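Local coordinates for ankyrin repeat family protein (Enterococcus faecalis, PDB 3HRA) that is of unknown function but is built of ankyrin repeats, a fold that commonly serves as a scaffold for binding other proteins, at residues T18-V21 against K22-L25; E152-Q155 against L156-D159; Y190-I193 against S194-L197. One frame throughout, in Å; residues are numbered along the deposited sequence.

Contact 1 (T18-V21 against K22-L25); sequences TKKV and KEIL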
loop_
_atom_site.group_PDB
_atom_site.type_symbol
_atom_site.label_atom_id
_atom_site.label_comp_id
_atom_site.label_asym_id
_atom_site.label_seq_id
_atom_site.Cartn_x
_atom_site.Cartn_y
_atom_site.Cartn_z
ATOM N N THR A 18 19.979 -10.097 7.828
ATOM C CA THR A 18 20.363 -9.338 6.644
ATOM C C THR A 18 21.630 -9.920 5.985
ATOM O O THR A 18 21.703 -10.063 4.759
ATOM C CB THR A 18 20.613 -7.882 7.034
ATOM O OG1 THR A 18 19.425 -7.364 7.647
ATOM C CG2 THR A 18 20.976 -7.052 5.811
ATOM N N LYS A 19 22.630 -10.239 6.799
ATOM C CA LYS A 19 23.885 -10.775 6.267
ATOM C C LYS A 19 23.687 -12.132 5.593
ATOM O O LYS A 19 24.252 -12.385 4.526
ATOM C CB LYS A 19 24.949 -10.857 7.361
ATOM C CG LYS A 19 25.338 -9.494 7.912
ATOM C CD LYS A 19 26.413 -9.619 8.992
ATOM C CE LYS A 19 26.187 -8.586 10.093
ATOM N NZ LYS A 19 25.789 -7.267 9.531
ATOM N N LYS A 20 22.888 -13.003 6.206
ATOM C CA LYS A 20 22.565 -14.301 5.590
ATOM C C LYS A 20 21.796 -14.144 4.276
ATOM O O LYS A 20 22.048 -14.871 3.317
ATOM C CB LYS A 20 21.766 -15.183 6.565
ATOM C CG LYS A 20 21.540 -16.628 6.089
ATOM C CD LYS A 20 22.865 -17.365 5.902
ATOM C CE LYS A 20 22.628 -18.821 5.516
ATOM N NZ LYS A 20 23.873 -19.638 5.530
ATOM N N VAL A 21 20.846 -13.208 4.232
ATOM C CA VAL A 21 20.143 -12.879 2.988
ATOM C C VAL A 21 21.107 -12.502 1.870
ATOM O O VAL A 21 21.023 -13.041 0.769
ATOM C CB VAL A 21 19.113 -11.754 3.182
ATOM C CG1 VAL A 21 18.647 -11.231 1.812
ATOM C CG2 VAL A 21 17.952 -12.269 3.972
ATOM N N LYS A 22 22.047 -11.609 2.165
ATOM C CA LYS A 22 22.991 -11.148 1.154
ATOM C C LYS A 22 23.930 -12.266 0.722
ATOM O O LYS A 22 24.286 -12.341 -0.448
ATOM C CB LYS A 22 23.762 -9.927 1.648
ATOM C CG LYS A 22 22.891 -8.709 1.735
ATOM C CD LYS A 22 23.604 -7.502 2.338
ATOM C CE LYS A 22 22.818 -6.229 2.071
ATOM N NZ LYS A 22 23.584 -4.999 2.438
ATOM N N GLU A 23 24.319 -13.118 1.671
ATOM C CA GLU A 23 25.119 -14.300 1.381
ATOM C C GLU A 23 24.416 -15.187 0.357
ATOM O O GLU A 23 25.019 -15.607 -0.620
ATOM C CB GLU A 23 25.406 -15.105 2.664
ATOM C CG GLU A 23 26.012 -16.489 2.403
ATOM C CD GLU A 23 25.754 -17.481 3.541
ATOM O OE1 GLU A 23 26.321 -17.261 4.622
ATOM O OE2 GLU A 23 24.999 -18.482 3.352
ATOM N N ILE A 24 23.139 -15.480 0.593
ATOM C CA ILE A 24 22.402 -16.352 -0.315
ATOM C C ILE A 24 22.231 -15.714 -1.692
ATOM O O ILE A 24 22.343 -16.387 -2.713
ATOM C CB ILE A 24 21.029 -16.734 0.264
ATOM C CG1 ILE A 24 21.202 -17.612 1.516
ATOM C CG2 ILE A 24 20.179 -17.445 -0.797
ATOM C CD1 ILE A 24 19.937 -17.718 2.357
ATOM N N LEU A 25 21.978 -14.411 -1.720
ATOM C CA LEU A 25 21.701 -13.718 -2.977
ATOM C C LEU A 25 22.940 -13.647 -3.878
ATOM O O LEU A 25 22.836 -13.375 -5.080
ATOM C CB LEU A 25 21.161 -12.311 -2.707
ATOM C CG LEU A 25 19.752 -12.256 -2.125
ATOM C CD1 LEU A 25 19.313 -10.826 -1.872
ATOM C CD2 LEU A 25 18.761 -12.982 -3.057
HETATM O O HOH W 1 26.144 -18.644 6.933
#
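K20 and E23, one helical turn apart, join their charged ends in a salt bridge: K20 NZ lies 2.7 Å from E23 OE2. The lysine reaches it by a bend. Its CG is anti to the backbone N (chi1 -172°), and a turn at chi2 (61°) brings the rest of the chain, extended from there on, obliquely across to the carboxylate, so that CE also comes within 3.2 Å of E23 OE2. The glutamate is stretched out, and NZ meets its OE2 on the syn side, 20° out of the carboxylate plane. A water closes the ring, accepting from K20 NZ and donating to E23 OE1, so each carboxylate oxygen has its own link to the lysine. E23 OE2 also has the hydroxyl of Y4 as a hydrogen-bond partner.

The buried face of the same turns is apolar. V21 and L25 lie side by side and point the same way, V21 CG1 resting 3.8 Å from L25 CD1, while I24 CG1 sits beyond the carbonyl oxygen, 3.4 Å from K20 O. A12 of helix 8-14 touches both V21 and I24, and helix 52-60 meets V21 through I54 and L25 through A57. K22 follows another course: its extended chain passes T18 O, with CG at 3.5 Å, and carries NZ to a salt bridge with E53. Backbone bonds from T18, K19, K20 and V21 to the residues four further on keep the turns regular. Packing on the preceding helix and on one further along the chain is the arrangement of an ankyrin-repeat stack.

Contact 2 (E152-Q155 against L156-D159); sequences EGNQ and LYQD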
loop_
_atom_site.group_PDB
_atom_site.type_symbol
_atom_site.label_atom_id
_atom_site.label_comp_id
_atom_site.label_asym_id
_atom_site.label_seq_id
_atom_site.Cartn_x
_atom_site.Cartn_y
_atom_site.Cartn_z
ATOM N N GLU A 152 -11.687 8.892 12.178
ATOM C CA GLU A 152 -12.060 9.711 13.336
ATOM C C GLU A 152 -12.225 11.220 13.083
ATOM O O GLU A 152 -12.559 11.974 14.000
ATOM C CB GLU A 152 -11.035 9.482 14.452
ATOM C CG GLU A 152 -10.970 8.026 14.953
ATOM C CD GLU A 152 -10.374 7.053 13.936
ATOM O OE1 GLU A 152 -9.511 7.479 13.134
ATOM O OE2 GLU A 152 -10.766 5.861 13.943
ATOM N N GLY A 153 -11.972 11.658 11.856
ATOM C CA GLY A 153 -12.177 13.048 11.482
ATOM C C GLY A 153 -11.204 14.048 12.077
ATOM O O GLY A 153 -11.453 15.258 12.029
ATOM N N ASN A 154 -10.103 13.551 12.637
ATOM C CA ASN A 154 -9.169 14.402 13.361
ATOM C C ASN A 154 -8.198 15.106 12.425
ATOM O O ASN A 154 -8.344 15.028 11.208
ATOM C CB ASN A 154 -8.410 13.596 14.419
ATOM C CG ASN A 154 -7.555 12.503 13.818
ATOM O OD1 ASN A 154 -7.219 12.537 12.638
ATOM N ND2 ASN A 154 -7.188 11.527 14.635
ATOM N N GLN A 155 -7.212 15.798 12.994
ATOM C CA GLN A 155 -6.260 16.568 12.191
ATOM C C GLN A 155 -5.586 15.763 11.069
ATOM O O GLN A 155 -5.391 16.275 9.958
ATOM C CB GLN A 155 -5.166 17.170 13.077
ATOM C CG GLN A 155 -4.259 18.108 12.319
ATOM C CD GLN A 155 -5.004 19.325 11.800
ATOM O OE1 GLN A 155 -5.429 20.184 12.582
ATOM N NE2 GLN A 155 -5.172 19.405 10.474
ATOM N N LEU A 156 -5.186 14.538 11.380
ATOM C CA LEU A 156 -4.462 13.707 10.423
ATOM C C LEU A 156 -5.350 13.456 9.211
ATOM O O LEU A 156 -4.920 13.589 8.072
ATOM C CB LEU A 156 -4.048 12.384 11.073
ATOM C CG LEU A 156 -3.373 11.328 10.195
ATOM C CD1 LEU A 156 -2.099 11.879 9.564
ATOM C CD2 LEU A 156 -3.099 10.075 11.019
ATOM N N TYR A 157 -6.606 13.136 9.472
ATOM C CA TYR A 157 -7.539 12.832 8.383
ATOM C C TYR A 157 -7.984 14.081 7.649
ATOM O O TYR A 157 -8.186 14.043 6.436
ATOM C CB TYR A 157 -8.679 11.918 8.852
ATOM C CG TYR A 157 -8.115 10.551 9.154
ATOM C CD1 TYR A 157 -7.837 9.651 8.124
ATOM C CD2 TYR A 157 -7.768 10.186 10.448
ATOM C CE1 TYR A 157 -7.257 8.408 8.395
ATOM C CE2 TYR A 157 -7.200 8.949 10.719
ATOM C CZ TYR A 157 -6.952 8.065 9.695
ATOM O OH TYR A 157 -6.372 6.835 9.961
ATOM N N GLN A 158 -8.057 15.200 8.367
ATOM C CA GLN A 158 -8.294 16.491 7.726
ATOM C C GLN A 158 -7.164 16.738 6.733
ATOM O O GLN A 158 -7.402 17.133 5.599
ATOM C CB GLN A 158 -8.402 17.629 8.760
ATOM C CG GLN A 158 -9.642 17.530 9.641
ATOM C CD GLN A 158 -9.530 18.339 10.924
ATOM O OE1 GLN A 158 -10.092 17.973 11.966
ATOM N NE2 GLN A 158 -8.805 19.444 10.857
ATOM N N ASP A 159 -5.929 16.475 7.145
ATOM C CA ASP A 159 -4.782 16.693 6.259
ATOM C C ASP A 159 -4.797 15.749 5.037
ATOM O O ASP A 159 -4.427 16.148 3.929
ATOM C CB ASP A 159 -3.463 16.532 7.031
ATOM C CG ASP A 159 -3.158 17.726 7.966
ATOM O OD1 ASP A 159 -3.809 18.790 7.859
ATOM O OD2 ASP A 159 -2.247 17.593 8.808
#
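N154 OD1 accepts from the backbone N-H groups of Y157 and L156 at the helix start. The bond from Y157 N to N154 OD1 is long at 3.3 Å but straight, with an N-H...O angle of 164° and the nitrogen lying nearly on the extension of the amide C=O. L156 N, 3.1 Å from N154 OD1, donates only weakly. What makes this possible is the N154 torsion: chi1 of 63° tucks CG between the backbone N and the carbonyl carbon, bringing the amide in front of the first turn.

The amide and the Y157 ring are turned only 22° from each other, and N154 OD1 approaches the ring at its edge, near its plane, 3.3 Å from Y157 CD2. E152 lies alongside the tyrosine, but its carboxylate is steeply inclined to the ring and E152 OE1 comes to 3.7 Å from Y157 CE2. The tyrosine hydroxyl is hydrogen-bonded to E115 O, at the end of helix 110-115. N154 is the N-cap of helix 155-166, which is the second helix of a predicted ankyrin repeat and follows the short turn after helix 143-149; G153, with positive phi, lies in that turn just ahead of the cap.

On another side of the helix Q155 bends at chi2 and slants across D159, so that Q155 NE2 donates weakly to D159 OD1 at 3.0 Å. Q158 crosses Q155 at about a right angle, its CG 3.2 Å from N154 O. Q158 N bonds to N154 O and D159 N to Q155 O, the second at 2.9 Å.

Contact 3 (Y190-I193 against S194-L197); sequences YTEI and SKIL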
loop_
_atom_site.group_PDB
_atom_site.type_symbol
_atom_site.label_atom_id
_atom_site.label_comp_id
_atom_site.label_asym_id
_atom_site.label_seq_id
_atom_site.Cartn_x
_atom_site.Cartn_y
_atom_site.Cartn_z
ATOM N N TYR A 190 -18.319 15.785 11.312
ATOM C CA TYR A 190 -16.911 16.134 11.088
ATOM C C TYR A 190 -16.790 17.511 10.446
ATOM O O TYR A 190 -16.534 17.639 9.246
ATOM C CB TYR A 190 -16.208 15.074 10.229
ATOM C CG TYR A 190 -16.066 13.727 10.903
ATOM C CD1 TYR A 190 -15.687 12.609 10.175
ATOM C CD2 TYR A 190 -16.317 13.572 12.269
ATOM C CE1 TYR A 190 -15.548 11.367 10.779
ATOM C CE2 TYR A 190 -16.180 12.322 12.890
ATOM C CZ TYR A 190 -15.798 11.229 12.136
ATOM O OH TYR A 190 -15.668 9.977 12.719
ATOM N N THR A 191 -16.990 18.538 11.266
ATOM C CA THR A 191 -17.075 19.909 10.814
ATOM C C THR A 191 -15.903 20.388 9.973
ATOM O O THR A 191 -16.109 21.024 8.949
ATOM C CB THR A 191 -17.249 20.886 12.006
ATOM O OG1 THR A 191 -18.280 20.399 12.871
ATOM C CG2 THR A 191 -17.628 22.248 11.497
ATOM N N GLU A 192 -14.678 20.119 10.409
ATOM C CA GLU A 192 -13.512 20.609 9.678
ATOM C C GLU A 192 -13.387 19.958 8.304
ATOM O O GLU A 192 -13.042 20.623 7.335
ATOM C CB GLU A 192 -12.225 20.411 10.476
ATOM C CG GLU A 192 -12.163 21.188 11.795
ATOM C CD GLU A 192 -12.180 22.709 11.595
ATOM O OE1 GLU A 192 -11.682 23.197 10.553
ATOM O OE2 GLU A 192 -12.690 23.420 12.488
ATOM N N ILE A 193 -13.668 18.659 8.222
ATOM C CA ILE A 193 -13.710 17.988 6.930
ATOM C C ILE A 193 -14.805 18.555 6.028
ATOM O O ILE A 193 -14.570 18.797 4.839
ATOM C CB ILE A 193 -13.809 16.446 7.085
ATOM C CG1 ILE A 193 -12.481 15.929 7.639
ATOM C CG2 ILE A 193 -14.128 15.779 5.756
ATOM C CD1 ILE A 193 -12.449 14.432 7.936
ATOM N N SER A 194 -15.999 18.779 6.584
ATOM C CA SER A 194 -17.100 19.331 5.785
ATOM C C SER A 194 -16.726 20.674 5.156
ATOM O O SER A 194 -17.026 20.945 3.995
ATOM C CB SER A 194 -18.364 19.501 6.632
ATOM O OG SER A 194 -18.883 18.239 7.026
ATOM N N LYS A 195 -16.076 21.516 5.945
ATOM C CA LYS A 195 -15.655 22.832 5.499
ATOM C C LYS A 195 -14.634 22.704 4.360
ATOM O O LYS A 195 -14.730 23.406 3.346
ATOM C CB LYS A 195 -15.058 23.603 6.677
ATOM C CG LYS A 195 -14.631 25.007 6.342
ATOM C CD LYS A 195 -14.214 25.774 7.590
ATOM C CE LYS A 195 -12.973 25.169 8.212
ATOM N NZ LYS A 195 -12.452 26.015 9.323
ATOM N N ILE A 196 -13.664 21.814 4.529
ATOM C CA ILE A 196 -12.662 21.553 3.496
ATOM C C ILE A 196 -13.363 21.110 2.214
ATOM O O ILE A 196 -13.110 21.647 1.133
ATOM C CB ILE A 196 -11.661 20.472 3.955
ATOM C CG1 ILE A 196 -10.848 20.950 5.162
ATOM C CG2 ILE A 196 -10.735 20.069 2.817
ATOM C CD1 ILE A 196 -10.022 19.840 5.794
ATOM N N LEU A 197 -14.273 20.149 2.326
ATOM C CA LEU A 197 -14.963 19.632 1.141
ATOM C C LEU A 197 -15.811 20.700 0.448
ATOM O O LEU A 197 -15.896 20.721 -0.776
ATOM C CB LEU A 197 -15.820 18.413 1.484
ATOM C CG LEU A 197 -15.027 17.164 1.884
ATOM C CD1 LEU A 197 -15.929 16.038 2.366
ATOM C CD2 LEU A 197 -14.150 16.674 0.739
#
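I193 and L197, on the buried side of the last helix of the ankyrin array, make the apolar part of the contact. They lie side by side and point the same way, I193 CG2 meeting L197 CD1 at 3.8 Å. The isoleucine sets this branch anti to its own nitrogen, beside the carbonyl carbon and hence on the side of the next turn. A185 of helix 181-188 touches I193, A181 and M182 touch L197, and V161 of helix 155-166 packs on L197 and on I196.

The charged pair is E192 and K195, whose side chains also run alongside one another. E192 folds back at chi2 (-64°) and K195 bends at chi3, so that OE1 and NZ form a salt bridge at 3.2 Å; as a hydrogen bond it is weak, and CE is almost as near to OE1.

Among backbone bonds, Y190 O begins the helix by accepting from S194 N at 2.9 Å. Y190 is the N-cap residue, but its ring leads away from the helix and its hydroxyl bonds to R151 O, just before residues 152-155. T191, E192 and I193 then accept in turn from K195, I196 and L197; the I193 bond is the straightest, with an N-H...O angle of 167°. I196 CG1 comes in beyond the E192 carbonyl oxygen, 3.1 Å from E192 O.

The three contacts follow one another along the chain without nesting or crossing. Each is local and closes no long loop. Contact 1 comes first, on helix 18-25 near the N terminus, where that helix meets helices 8-14 and 52-60. Contact 2 takes in the turn after helix 143-149 and the start of helix 155-166; contact 3 covers the first turns of helix 191-198. The centres of contacts 1 and 3 are about 50 Å apart, on opposite sides of the chain's centre, as expected of an elongated repeat stack. Contacts 2 and 3, by contrast, touch: Q158 packs on E192, and Y190 lies against E152 and G153, tying the last two helical pairs together.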